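Local atomic coordinates of probable glutaminase ybaS (Escherichia coli, PDB entry 1U60), a protein that catalyses the hydrolysis of L-glutamine to L-glutamate and ammonium. Residues S100-A103 and L104-G108; G179-Y182 and C183-E187; T198-T202 and I203-T207; H222-V225 and L226-N230. One frame throughout, in Å; residues are numbered along the deposited sequence.

Contact 1: S100-A103 and L104-G108; sequences SVIA and LELHG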
ATOM      1  N   SER A 100       9.009   8.945  13.998  1.00 15.50           N
ATOM      2  CA  SER A 100      10.068   8.017  14.355  1.00 15.64           C
ATOM      3  C   SER A 100      11.429   8.399  13.841  1.00 16.10           C
ATOM      4  O   SER A 100      11.661   8.430  12.616  1.00 16.26           O
ATOM      5  CB  SER A 100       9.753   6.620  13.831  1.00 16.41           C
ATOM      6  OG  SER A 100      10.873   5.794  14.165  1.00 17.68           O
ATOM      7  N   VAL A 101      12.370   8.686  14.748  1.00 16.73           N
ATOM      8  CA  VAL A 101      13.769   8.867  14.350  1.00 17.23           C
ATOM      9  C   VAL A 101      14.534   7.541  14.157  1.00 16.65           C
ATOM     10  O   VAL A 101      15.556   7.532  13.489  1.00 17.79           O
ATOM     11  CB  VAL A 101      14.565   9.887  15.279  1.00 18.28           C
ATOM     12  CG1 VAL A 101      13.840  11.271  15.307  1.00 19.46           C
ATOM     13  CG2 VAL A 101      14.805   9.375  16.674  1.00 18.59           C
ATOM     14  N   ILE A 102      14.059   6.446  14.755  1.00 17.86           N
ATOM     15  CA  ILE A 102      14.625   5.120  14.493  1.00 17.07           C
ATOM     16  C   ILE A 102      14.503   4.845  12.986  1.00 17.30           C
ATOM     17  O   ILE A 102      15.478   4.455  12.324  1.00 15.37           O
ATOM     18  CB  ILE A 102      13.910   4.038  15.307  1.00 17.94           C
ATOM     19  CG1 ILE A 102      14.173   4.208  16.822  1.00 20.31           C
ATOM     20  CG2 ILE A 102      14.382   2.640  14.863  1.00 18.63           C
ATOM     21  CD1 ILE A 102      13.434   3.162  17.689  1.00 22.12           C
ATOM     22  N   ALA A 103      13.324   5.152  12.426  1.00 16.85           N
ATOM     23  CA  ALA A 103      13.113   5.020  10.992  1.00 16.71           C
ATOM     24  C   ALA A 103      14.207   5.693  10.174  1.00 17.27           C
ATOM     25  O   ALA A 103      14.740   5.117   9.212  1.00 17.12           O
ATOM     26  CB  ALA A 103      11.733   5.613  10.588  1.00 17.29           C
ATOM     27  N   LEU A 104      14.531   6.931  10.509  1.00 17.40           N
ATOM     28  CA  LEU A 104      15.545   7.627   9.795  1.00 17.62           C
ATOM     29  C   LEU A 104      16.877   6.934   9.913  1.00 19.23           C
ATOM     30  O   LEU A 104      17.542   6.716   8.921  1.00 18.79           O
ATOM     31  CB  LEU A 104      15.702   9.062  10.316  1.00 17.71           C
ATOM     32  CG  LEU A 104      14.606  10.046   9.944  1.00 16.59           C
ATOM     33  CD1 LEU A 104      14.756  11.366  10.673  1.00 17.81           C
ATOM     34  CD2 LEU A 104      14.614  10.335   8.455  1.00 17.16           C
ATOM     35  N   GLU A 105      17.279   6.597  11.133  1.00 20.37           N
ATOM     36  CA  GLU A 105      18.657   6.134  11.332  1.00 22.28           C
ATOM     37  C   GLU A 105      18.845   4.783  10.686  1.00 22.51           C
ATOM     38  O   GLU A 105      19.935   4.481  10.198  1.00 23.35           O
ATOM     39  CB  GLU A 105      19.030   6.145  12.839  1.00 23.24           C
ATOM     40  CG  GLU A 105      19.955   7.302  13.188  1.00 24.84           C
ATOM     41  CD  GLU A 105      20.920   7.073  14.367  1.00 28.84           C
ATOM     42  OE1 GLU A 105      21.014   5.967  14.988  1.00 26.32           O
ATOM     43  OE2 GLU A 105      21.626   8.068  14.704  1.00 28.28           O
ATOM     44  N   LEU A 106      17.781   3.997  10.625  1.00 23.11           N
ATOM     45  CA  LEU A 106      17.812   2.703   9.945  1.00 24.57           C
ATOM     46  C   LEU A 106      17.909   2.773   8.412  1.00 24.94           C
ATOM     47  O   LEU A 106      18.184   1.748   7.766  1.00 26.22           O
ATOM     48  CB  LEU A 106      16.617   1.840  10.348  1.00 24.72           C
ATOM     49  CG  LEU A 106      16.543   1.346  11.795  1.00 26.16           C
ATOM     50  CD1 LEU A 106      15.228   0.610  12.069  1.00 27.47           C
ATOM     51  CD2 LEU A 106      17.743   0.444  12.146  1.00 27.28           C
ATOM     52  N   HIS A 107      17.689   3.946   7.830  1.00 23.82           N
ATOM     53  CA  HIS A 107      17.673   4.077   6.375  1.00 23.46           C
ATOM     54  C   HIS A 107      18.646   5.146   5.947  1.00 23.67           C
ATOM     55  O   HIS A 107      18.490   5.819   4.908  1.00 24.06           O
ATOM     56  CB  HIS A 107      16.239   4.339   5.904  1.00 23.15           C
ATOM     57  CG  HIS A 107      15.326   3.168   6.112  1.00 23.15           C
ATOM     58  ND1 HIS A 107      15.269   2.104   5.232  1.00 22.78           N
ATOM     59  CD2 HIS A 107      14.448   2.883   7.105  1.00 20.68           C
ATOM     60  CE1 HIS A 107      14.377   1.226   5.671  1.00 24.29           C
ATOM     61  NE2 HIS A 107      13.867   1.676   6.808  1.00 24.04           N
ATOM     62  N   GLY A 108      19.686   5.298   6.765  1.00 23.84           N
ATOM     63  CA  GLY A 108      20.772   6.236   6.501  1.00 22.87           C
ATOM     64  C   GLY A 108      20.360   7.687   6.373  1.00 21.89           C
ATOM     65  O   GLY A 108      20.962   8.436   5.611  1.00 21.95           O
TER
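The imidazole ring of His107 meets the carbonyl of Ala103 with its edge: CD2 lies 3.1 Å from Ala103 O, and the oxygen sits in the plane of the ring. The weakly positive C-H edge of an imidazole suits such a place beside an oxygen in the last turn of a helix. This helix, 101-106, is short and begins with Ser100 as its N-cap, whose OG accepts from Ala103 N at 3.1 Å in a nearly straight bond. Serine serves here because its short hydroxyl reaches an amide that has no earlier helical carbonyl to bind.

Two backbone bonds carry the helix on, Glu105 N to Val101 O at 3.1 Å and Leu106 N to Ile102 O at 2.9 Å. Ala103 is small enough to be buried against Thr94 and Leu96, while Val101 and Leu104 turn their branched chains to Leu174 of helix 166-178. His107 has a further neighbour in Gly95 of the second subunit, so this end of the helix reaches the subunit interface.

On the more exposed flank, Ile102 and Leu106, one turn apart, lie side by side and point the same way. Ile102 holds CG2 anti to its own backbone N (CG1 is at chi1 -67°), which lays that methyl alongside the next turn. There Ile102 CG2 touches Leu106 CD1 at 3.6 Å.

Contact 2: G179-Y182 and C183-E187; sequences GYLY and CDAME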
ATOM      1  N   GLY A 179      21.756  15.053   4.358  1.00 14.76           N
ATOM      2  CA  GLY A 179      21.643  15.323   2.937  1.00 14.80           C
ATOM      3  C   GLY A 179      20.236  15.236   2.383  1.00 14.49           C
ATOM      4  O   GLY A 179      20.060  15.326   1.170  1.00 14.94           O
ATOM      5  N   TYR A 180      19.229  15.074   3.235  1.00 14.33           N
ATOM      6  CA  TYR A 180      17.839  14.944   2.779  1.00 13.22           C
ATOM      7  C   TYR A 180      16.954  16.160   3.107  1.00 12.67           C
ATOM      8  O   TYR A 180      15.752  16.022   3.307  1.00 13.76           O
ATOM      9  CB  TYR A 180      17.239  13.621   3.283  1.00 13.68           C
ATOM     10  CG  TYR A 180      17.889  12.380   2.647  1.00 13.21           C
ATOM     11  CD1 TYR A 180      17.413  11.867   1.441  1.00 12.25           C
ATOM     12  CD2 TYR A 180      18.986  11.761   3.236  1.00 14.52           C
ATOM     13  CE1 TYR A 180      18.005  10.783   0.841  1.00 15.94           C
ATOM     14  CE2 TYR A 180      19.600  10.634   2.632  1.00 17.21           C
ATOM     15  CZ  TYR A 180      19.093  10.163   1.429  1.00 17.56           C
ATOM     16  OH  TYR A 180      19.650   9.069   0.788  1.00 21.35           O
ATOM     17  N   LEU A 181      17.548  17.346   3.148  1.00 12.75           N
ATOM     18  CA  LEU A 181      16.819  18.587   3.308  1.00 12.12           C
ATOM     19  C   LEU A 181      17.364  19.591   2.334  1.00 12.93           C
ATOM     20  O   LEU A 181      18.586  19.732   2.212  1.00 13.30           O
ATOM     21  CB  LEU A 181      16.880  19.132   4.733  1.00 13.12           C
ATOM     22  CG  LEU A 181      15.654  20.041   5.009  1.00 12.62           C
ATOM     23  CD1 LEU A 181      14.441  19.232   5.351  1.00 11.35           C
ATOM     24  CD2 LEU A 181      15.909  21.071   6.113  1.00 13.95           C
ATOM     25  N   TYR A 182      16.472  20.252   1.611  1.00 11.62           N
ATOM     26  CA  TYR A 182      16.825  20.998   0.377  1.00 10.74           C
ATOM     27  C   TYR A 182      16.685  22.490   0.521  1.00 11.80           C
ATOM     28  O   TYR A 182      16.780  23.254  -0.476  1.00 10.94           O
ATOM     29  CB  TYR A 182      16.058  20.435  -0.833  1.00 10.18           C
ATOM     30  CG  TYR A 182      16.149  18.917  -0.793  1.00  9.22           C
ATOM     31  CD1 TYR A 182      17.359  18.279  -1.106  1.00  9.92           C
ATOM     32  CD2 TYR A 182      15.095  18.139  -0.378  1.00 10.19           C
ATOM     33  CE1 TYR A 182      17.520  16.920  -1.036  1.00 12.05           C
ATOM     34  CE2 TYR A 182      15.249  16.692  -0.258  1.00 10.11           C
ATOM     35  CZ  TYR A 182      16.469  16.122  -0.599  1.00 11.33           C
ATOM     36  OH  TYR A 182      16.689  14.781  -0.531  1.00 12.84           O
ATOM     37  N   CYS A 183      16.500  22.925   1.753  1.00 12.25           N
ATOM     38  CA  CYS A 183      16.613  24.365   2.094  1.00 12.21           C
ATOM     39  C   CYS A 183      17.053  24.460   3.545  1.00 13.45           C
ATOM     40  O   CYS A 183      17.317  23.433   4.203  1.00 14.26           O
ATOM     41  CB  CYS A 183      15.315  25.131   1.842  1.00 13.04           C
ATOM     42  SG  CYS A 183      13.948  24.760   2.989  1.00 12.01           S
ATOM     43  N   ASP A 184      17.202  25.668   4.024  1.00 13.25           N
ATOM     44  CA  ASP A 184      17.561  25.936   5.415  1.00 14.19           C
ATOM     45  C   ASP A 184      16.646  25.163   6.384  1.00 13.67           C
ATOM     46  O   ASP A 184      15.438  25.144   6.189  1.00 13.22           O
ATOM     47  CB  ASP A 184      17.438  27.434   5.612  1.00 14.86           C
ATOM     48  CG  ASP A 184      17.627  27.869   7.039  1.00 18.88           C
ATOM     49  OD1 ASP A 184      18.806  28.026   7.472  1.00 25.56           O
ATOM     50  OD2 ASP A 184      16.671  28.111   7.818  1.00 21.89           O
ATOM     51  N   ALA A 185      17.217  24.536   7.415  1.00 12.75           N
ATOM     52  CA  ALA A 185      16.466  23.629   8.293  1.00 13.67           C
ATOM     53  C   ALA A 185      15.316  24.358   8.992  1.00 12.93           C
ATOM     54  O   ALA A 185      14.216  23.820   9.077  1.00 12.93           O
ATOM     55  CB  ALA A 185      17.397  22.986   9.313  1.00 13.78           C
ATOM     56  N   MET A 186      15.557  25.562   9.509  1.00 12.97           N
ATOM     57  CA  MET A 186      14.532  26.215  10.302  1.00 14.55           C
ATOM     58  C   MET A 186      13.449  26.814   9.386  1.00 13.48           C
ATOM     59  O   MET A 186      12.301  26.797   9.752  1.00 12.81           O
ATOM     60  CB  MET A 186      15.100  27.183  11.374  1.00 15.81           C
ATOM     61  CG  MET A 186      15.747  26.381  12.606  1.00 16.74           C
ATOM     62  SD  MET A 186      14.823  24.931  13.503  1.00 24.00           S
ATOM     63  CE  MET A 186      15.297  23.538  12.507  1.00 18.64           C
ATOM     64  N   GLU A 187      13.811  27.259   8.174  1.00 12.95           N
ATOM     65  CA  GLU A 187      12.811  27.598   7.151  1.00 13.46           C
ATOM     66  C   GLU A 187      11.875  26.440   6.833  1.00 12.59           C
ATOM     67  O   GLU A 187      10.663  26.630   6.754  1.00 12.56           O
ATOM     68  CB  GLU A 187      13.521  28.049   5.856  1.00 14.78           C
ATOM     69  CG  GLU A 187      12.626  28.243   4.625  1.00 18.80           C
ATOM     70  CD  GLU A 187      13.369  28.833   3.419  1.00 20.50           C
ATOM     71  OE1 GLU A 187      14.559  29.261   3.614  1.00 19.54           O
ATOM     72  OE2 GLU A 187      12.761  28.879   2.291  1.00 16.23           O
TER
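Leu181 pushes one methyl into the start of the following helix: its CD2 lies 3.4 Å from Ala185 CA, closer than two carbons normally pack. The same CD2 comes within 3.3 Å of Cys183 O and 4.0 Å of Ala185 CB. With CG anti to the backbone N (chi1 -155°), the leucine branch swings beside its own carbonyl carbon and along the bend of the chain. Alanine suits the place, since its single methyl leaves the backbone open to this approach. Ile121 and Ser125 of helix 117-126 pack against the leucine too. Cys183 N is also buried here and finds no partner in the model.

The segment is the turn between two helices. Gly179 ends helix 166-178 in a Schellman motif, its positive phi one at which a CB would jam against the preceding carbonyl O. Asp184, N-cap of helix 185-195, belongs to the loose side, its side chain turned from the leucine and exposed. Its OD2 accepts from Glu187 N at 3.0 Å and more weakly from Met186 N at 3.3 Å. A negative group probably gains from the helix dipole here. Tyr182 points away from the following residues but is not loose: its ring packs on Leu126 and Ile89 and its hydroxyl is hydrogen-bonded to Lys88 O.

Contact 3: T198-T202 and I203-T207; sequences TLLNT and IELAT. With EDO (1,2-ethanediol), chain I.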
ATOM      1  N   THR A 198      -3.482  25.546   8.931  1.00  8.57           N
ATOM      2  CA  THR A 198      -4.683  26.069   8.277  1.00  9.07           C
ATOM      3  C   THR A 198      -5.929  25.310   8.753  1.00  9.10           C
ATOM      4  O   THR A 198      -5.822  24.211   9.307  1.00  9.92           O
ATOM      5  CB  THR A 198      -4.517  25.953   6.762  1.00 10.03           C
ATOM      6  OG1 THR A 198      -4.321  24.570   6.439  1.00  9.49           O
ATOM      7  CG2 THR A 198      -3.314  26.725   6.261  1.00 10.07           C
ATOM      8  N   LEU A 199      -7.088  25.922   8.547  1.00  8.83           N
ATOM      9  CA  LEU A 199      -8.365  25.344   8.909  1.00  8.49           C
ATOM     10  C   LEU A 199      -9.222  25.065   7.686  1.00  9.16           C
ATOM     11  O   LEU A 199      -9.244  25.860   6.741  1.00  9.01           O
ATOM     12  CB  LEU A 199      -9.131  26.314   9.798  1.00 10.21           C
ATOM     13  CG  LEU A 199      -8.433  26.810  11.080  1.00 10.68           C
ATOM     14  CD1 LEU A 199      -9.409  27.624  11.922  1.00 13.14           C
ATOM     15  CD2 LEU A 199      -7.929  25.673  11.931  1.00 11.43           C
ATOM     16  N   LEU A 200      -9.853  23.889   7.660  1.00  8.06           N
ATOM     17  CA  LEU A 200     -10.819  23.578   6.620  1.00  9.01           C
ATOM     18  C   LEU A 200     -11.976  22.758   7.171  1.00  8.53           C
ATOM     19  O   LEU A 200     -11.855  22.152   8.242  1.00  9.38           O
ATOM     20  CB  LEU A 200     -10.144  22.842   5.464  1.00  8.83           C
ATOM     21  CG  LEU A 200      -9.951  21.333   5.600  1.00  9.57           C
ATOM     22  CD1 LEU A 200      -9.394  20.830   4.262  1.00 11.34           C
ATOM     23  CD2 LEU A 200      -9.078  20.916   6.853  1.00  8.72           C
ATOM     24  N   ASN A 201     -13.108  22.720   6.455  1.00  8.02           N
ATOM     25  CA  ASN A 201     -14.232  21.933   6.895  1.00  8.59           C
ATOM     26  C   ASN A 201     -14.321  20.616   6.143  1.00  7.60           C
ATOM     27  O   ASN A 201     -13.480  20.309   5.279  1.00  8.46           O
ATOM     28  CB  ASN A 201     -15.555  22.688   6.849  1.00  8.37           C
ATOM     29  CG  ASN A 201     -15.932  23.136   5.509  1.00  9.36           C
ATOM     30  OD1 ASN A 201     -15.729  22.431   4.502  1.00  8.86           O
ATOM     31  ND2 ASN A 201     -16.530  24.357   5.440  1.00  9.18           N
ATOM     32  N   THR A 202     -15.312  19.836   6.468  1.00  7.51           N
ATOM     33  CA  THR A 202     -15.372  18.482   5.923  1.00  7.52           C
ATOM     34  C   THR A 202     -15.647  18.504   4.413  1.00  8.12           C
ATOM     35  O   THR A 202     -15.181  17.616   3.684  1.00  8.81           O
ATOM     36  CB  THR A 202     -16.394  17.679   6.673  1.00  7.41           C
ATOM     37  OG1 THR A 202     -15.966  17.556   8.044  1.00  8.17           O
ATOM     38  CG2 THR A 202     -16.488  16.216   6.180  1.00  9.29           C
ATOM     39  N   ILE A 203     -16.446  19.472   3.961  1.00  8.47           N
ATOM     40  CA  ILE A 203     -16.694  19.614   2.530  1.00  8.95           C
ATOM     41  C   ILE A 203     -15.414  19.977   1.801  1.00  7.32           C
ATOM     42  O   ILE A 203     -15.165  19.486   0.709  1.00  8.17           O
ATOM     43  CB  ILE A 203     -17.888  20.550   2.289  1.00  9.52           C
ATOM     44  CG1 ILE A 203     -19.172  19.764   2.649  1.00 10.73           C
ATOM     45  CG2 ILE A 203     -17.999  20.952   0.837  1.00 11.26           C
ATOM     46  CD1 ILE A 203     -20.383  20.580   2.756  1.00 11.61           C
ATOM     47  N   GLU A 204     -14.638  20.894   2.379  1.00  8.14           N
ATOM     48  CA  GLU A 204     -13.355  21.278   1.812  1.00  7.44           C
ATOM     49  C   GLU A 204     -12.386  20.113   1.756  1.00  7.23           C
ATOM     50  O   GLU A 204     -11.715  19.912   0.753  1.00  7.73           O
ATOM     51  CB  GLU A 204     -12.794  22.451   2.591  1.00  8.50           C
ATOM     52  CG  GLU A 204     -13.624  23.698   2.269  1.00  6.54           C
ATOM     53  CD  GLU A 204     -13.423  24.877   3.231  1.00 10.24           C
ATOM     54  OE1 GLU A 204     -12.871  24.704   4.363  1.00 10.46           O
ATOM     55  OE2 GLU A 204     -13.900  25.984   2.836  1.00 11.55           O
ATOM     56  N   LEU A 205     -12.370  19.298   2.811  1.00  7.51           N
ATOM     57  CA  LEU A 205     -11.539  18.083   2.794  1.00  7.61           C
ATOM     58  C   LEU A 205     -11.959  17.119   1.708  1.00  7.35           C
ATOM     59  O   LEU A 205     -11.112  16.589   0.984  1.00  7.02           O
ATOM     60  CB  LEU A 205     -11.511  17.435   4.156  1.00  7.89           C
ATOM     61  CG  LEU A 205     -10.679  16.173   4.349  1.00  8.51           C
ATOM     62  CD1 LEU A 205      -9.232  16.471   3.910  1.00 10.38           C
ATOM     63  CD2 LEU A 205     -10.687  15.665   5.775  1.00  8.76           C
ATOM     64  N   ALA A 206     -13.257  16.885   1.585  1.00  7.85           N
ATOM     65  CA  ALA A 206     -13.787  16.053   0.521  1.00  8.06           C
ATOM     66  C   ALA A 206     -13.494  16.601  -0.849  1.00  8.09           C
ATOM     67  O   ALA A 206     -13.322  15.847  -1.789  1.00  8.39           O
ATOM     68  CB  ALA A 206     -15.288  15.788   0.695  1.00  9.17           C
ATOM     69  N   THR A 207     -13.400  17.936  -0.964  1.00  7.36           N
ATOM     70  CA  THR A 207     -13.030  18.563  -2.216  1.00  8.21           C
ATOM     71  C   THR A 207     -11.589  18.264  -2.622  1.00  7.62           C
ATOM     72  O   THR A 207     -11.322  18.009  -3.783  1.00  8.41           O
ATOM     73  CB  THR A 207     -13.252  20.073  -2.105  1.00  6.69           C
ATOM     74  OG1 THR A 207     -14.637  20.353  -1.834  1.00  9.22           O
ATOM     75  CG2 THR A 207     -12.936  20.728  -3.423  1.00  9.72           C
TER
HETATM   76  C1  EDO I1217     -19.932  24.531   2.982  1.00 25.95           C
HETATM   77  O1  EDO I1217     -19.997  24.157   4.389  1.00 19.39           O
HETATM   78  C2  EDO I1217     -18.510  24.456   2.426  1.00 25.93           C
HETATM   79  O2  EDO I1217     -17.620  25.501   2.863  1.00 23.35           O
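Asn201 carries its CG between the backbone N and the carbonyl carbon (chi1 61°), while Glu204 sets CG anti to the carbonyl carbon and runs extended beyond it; these torsions turn the two side chains back toward each other's backbones. The result is a capping box at the start of helix 202-213. Asn201 OD1 accepts from Glu204 N at 2.8 Å, the amide arriving almost in line with the side-chain carbonyl. In return Asn201 N donates to Glu204 OE1 at 2.9 Å, reaching the anti side of the carboxylate and well out of its plane. The two side chains cross at about a right angle, yet their flat ends stack, with planes 22° apart.

Asparagine and glutamate suit these places because each has an acceptor at the reach needed for the other's amide. Glu204 OE1 is also salt-bridged to Arg61, which probably stabilises its negative charge. Asn201 ND2 holds O2 of a 1,2-ethanediol, probably from the crystallisation liquor, at 3.0 Å.

Strand 198-200 runs at 97° to the axis of residues 203-207, and Leu200 fills the corner, its CD1 4.0 Å from Leu205 CB. Phe62 of the adjacent strand 62-63 touches Leu200, Thr202 and Leu205, and Ala277 of strand 274-279, in the five-stranded sheet, touches Leu205 and Ala206. The regular helix bonds begin with Leu205 N to Asn201 O and go on with Ala206 N to Thr202 O at 2.9 Å. At the next residue, Ile203 O accepts twice, from Thr207 N at 2.9 Å and from Thr207 OG1 at 2.7 Å, the donors reaching it from opposite faces of its plane.

Contact 4: H222-V225 and L226-N230; sequences HKRV and LQADN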
ATOM      1  N   HIS A 222     -13.843  24.115 -11.289  1.00  9.08           N
ATOM      2  CA  HIS A 222     -13.680  23.751 -12.717  1.00 10.29           C
ATOM      3  C   HIS A 222     -12.321  24.223 -13.198  1.00 11.35           C
ATOM      4  O   HIS A 222     -12.211  24.967 -14.204  1.00 10.12           O
ATOM      5  CB  HIS A 222     -14.789  24.378 -13.609  1.00 10.01           C
ATOM      6  CG  HIS A 222     -16.170  24.198 -13.060  1.00 11.62           C
ATOM      7  ND1 HIS A 222     -16.775  25.126 -12.242  1.00 14.75           N
ATOM      8  CD2 HIS A 222     -17.064  23.187 -13.200  1.00 16.99           C
ATOM      9  CE1 HIS A 222     -17.967  24.681 -11.875  1.00 16.96           C
ATOM     10  NE2 HIS A 222     -18.171  23.516 -12.455  1.00 15.13           N
ATOM     11  N   LYS A 223     -11.298  23.834 -12.465  1.00 11.23           N
ATOM     12  CA  LYS A 223      -9.930  24.291 -12.722  1.00 12.42           C
ATOM     13  C   LYS A 223      -8.961  23.129 -12.581  1.00 11.48           C
ATOM     14  O   LYS A 223      -8.995  22.417 -11.560  1.00  9.05           O
ATOM     15  CB  LYS A 223      -9.521  25.361 -11.733  1.00 14.73           C
ATOM     16  CG  LYS A 223      -8.173  26.052 -12.057  1.00 19.49           C
ATOM     17  CD  LYS A 223      -8.128  27.480 -11.479  1.00 27.47           C
ATOM     18  CE  LYS A 223      -6.975  28.254 -12.085  1.00 28.87           C
ATOM     19  NZ  LYS A 223      -6.231  29.082 -11.081  1.00 31.40           N
ATOM     20  N   ARG A 224      -8.086  22.959 -13.575  1.00 10.02           N
ATOM     21  CA  ARG A 224      -7.029  21.965 -13.466  1.00  9.74           C
ATOM     22  C   ARG A 224      -5.937  22.498 -12.577  1.00  9.51           C
ATOM     23  O   ARG A 224      -5.334  23.514 -12.891  1.00 12.41           O
ATOM     24  CB  ARG A 224      -6.419  21.551 -14.814  1.00  8.97           C
ATOM     25  CG  ARG A 224      -5.278  20.546 -14.574  1.00  8.93           C
ATOM     26  CD  ARG A 224      -4.765  19.805 -15.777  1.00 10.97           C
ATOM     27  NE  ARG A 224      -5.788  18.999 -16.378  1.00 10.78           N
ATOM     28  CZ  ARG A 224      -6.145  17.816 -15.937  1.00  9.54           C
ATOM     29  NH1 ARG A 224      -5.587  17.290 -14.838  1.00 10.27           N
ATOM     30  NH2 ARG A 224      -7.104  17.149 -16.529  1.00 14.38           N
ATOM     31  N   VAL A 225      -5.710  21.841 -11.442  1.00  8.08           N
ATOM     32  CA  VAL A 225      -4.700  22.220 -10.460  1.00  9.57           C
ATOM     33  C   VAL A 225      -3.462  21.348 -10.620  1.00  9.76           C
ATOM     34  O   VAL A 225      -2.376  21.823 -10.457  1.00 11.41           O
ATOM     35  CB  VAL A 225      -5.247  22.030  -9.023  1.00  9.15           C
ATOM     36  CG1 VAL A 225      -4.248  22.396  -7.954  1.00  9.19           C
ATOM     37  CG2 VAL A 225      -6.487  22.777  -8.844  1.00 12.65           C
ATOM     38  N   LEU A 226      -3.643  20.044 -10.852  1.00  8.60           N
ATOM     39  CA  LEU A 226      -2.536  19.117 -11.008  1.00  8.56           C
ATOM     40  C   LEU A 226      -2.540  18.427 -12.380  1.00  9.30           C
ATOM     41  O   LEU A 226      -3.596  18.230 -12.947  1.00 10.01           O
ATOM     42  CB  LEU A 226      -2.633  18.030  -9.938  1.00  9.31           C
ATOM     43  CG  LEU A 226      -2.857  18.508  -8.504  1.00  7.87           C
ATOM     44  CD1 LEU A 226      -3.032  17.272  -7.581  1.00 10.32           C
ATOM     45  CD2 LEU A 226      -1.698  19.406  -8.001  1.00 12.75           C
ATOM     46  N   GLN A 227      -1.383  17.962 -12.836  1.00 10.54           N
ATOM     47  CA  GLN A 227      -1.336  17.138 -14.012  1.00 10.35           C
ATOM     48  C   GLN A 227      -1.913  15.791 -13.671  1.00 10.92           C
ATOM     49  O   GLN A 227      -1.559  15.234 -12.640  1.00 10.04           O
ATOM     50  CB  GLN A 227       0.088  16.948 -14.499  1.00 11.76           C
ATOM     51  CG  GLN A 227       0.735  18.236 -14.940  1.00 16.11           C
ATOM     52  CD  GLN A 227       2.240  18.079 -15.068  1.00 21.86           C
ATOM     53  OE1 GLN A 227       3.011  18.596 -14.230  1.00 28.30           O
ATOM     54  NE2 GLN A 227       2.652  17.324 -16.065  1.00 22.46           N
ATOM     55  N   ALA A 228      -2.762  15.271 -14.535  1.00 10.84           N
ATOM     56  CA  ALA A 228      -3.351  13.960 -14.327  1.00 11.99           C
ATOM     57  C   ALA A 228      -2.316  12.873 -14.017  1.00 11.61           C
ATOM     58  O   ALA A 228      -2.556  11.991 -13.165  1.00 12.25           O
ATOM     59  CB  ALA A 228      -4.196  13.581 -15.535  1.00 12.02           C
ATOM     60  N   ASP A 229      -1.168  12.922 -14.702  1.00 12.37           N
ATOM     61  CA  ASP A 229      -0.168  11.865 -14.589  1.00 14.00           C
ATOM     62  C   ASP A 229       0.507  11.892 -13.220  1.00 12.56           C
ATOM     63  O   ASP A 229       1.134  10.926 -12.844  1.00 12.71           O
ATOM     64  CB  ASP A 229       0.913  11.985 -15.666  1.00 15.56           C
ATOM     65  CG  ASP A 229       0.440  11.530 -17.037  1.00 22.37           C
ATOM     66  OD1 ASP A 229      -0.545  10.737 -17.175  1.00 29.91           O
ATOM     67  OD2 ASP A 229       1.041  11.911 -18.051  1.00 30.27           O
ATOM     68  N   ASN A 230       0.418  13.011 -12.516  1.00 10.17           N
ATOM     69  CA  ASN A 230       0.974  13.106 -11.155  1.00  9.17           C
ATOM     70  C   ASN A 230       0.095  12.492 -10.094  1.00  9.59           C
ATOM     71  O   ASN A 230       0.605  12.115  -9.057  1.00  9.55           O
ATOM     72  CB  ASN A 230       1.345  14.552 -10.779  1.00  9.69           C
ATOM     73  CG  ASN A 230       2.630  15.001 -11.463  1.00 10.20           C
ATOM     74  OD1 ASN A 230       3.493  14.155 -11.754  1.00 11.23           O
ATOM     75  ND2 ASN A 230       2.782  16.297 -11.723  1.00  9.33           N
TER
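Leu226, first in its segment, offers its carbonyl to the guanidinium of Arg224, whose NH1 bonds to Leu226 O at 2.9 Å. The donor lies nearly along the C=O axis, and the oxygen is only 3° out of the guanidinium plane, so the guanidinium meets it with its edge. Arg224 has its CG anti to the backbone N, and a bend at chi3 (-62°) brings the edge of the head group to this oxygen, with CG itself 3.3 Å from Leu226 O. On the buried side Leu226 lies alongside Val225, CD2 to Val225 CG1 at 3.9 Å. Both pack on helix 132-147, a place that suits branched aliphatic chains.

Gln227 follows, its backbone N bonded to Glu78 OE2 of helix 68-80. At Ala228 the side chain is short enough to leave room for the arginine, with CB 4.0 Å from Arg224 NH1. Asn230 closes the turn with a backbone bond, N to Gln227 O at 3.0 Å, and its ND2 also donates to Glu78 OE2. The segment leads out of the hairpin of strands 217-218 and 223-224, which has a G1 beta bulge at His222 and Lys223, toward helix 231-241.

Arg224 NH1 also bonds to Gly215 O. With two backbone carbonyls sharing one nitrogen, the long exposed arginine ties the exit of the hairpin to the chain leading into it, and its charge is probably eased in part by these two carbonyl dipoles.

How the contacts relate
Along the chain the contacts follow in numerical order, each closing before the next opens. Contacts 1 and 2 lie on the same side of the chain's centre, about 17 Å apart between centres; both pack on helix 166-178, and they touch where Gly108 O meets Tyr180 CE2 at 3.9 Å. Helix 185-195, begun in contact 2, leads to strand 198-200 of contact 3, about 29 Å away between centres. Contact 3, across the chain's centre from contact 1, joins the three-stranded sheet to a helix packed on the five-stranded antiparallel sheet. Contact 4, later in the chain than helix 202-213, lies about 19 Å from it, centre to centre. This mix of helical region and sheet is consistent with a beta-lactamase-like fold.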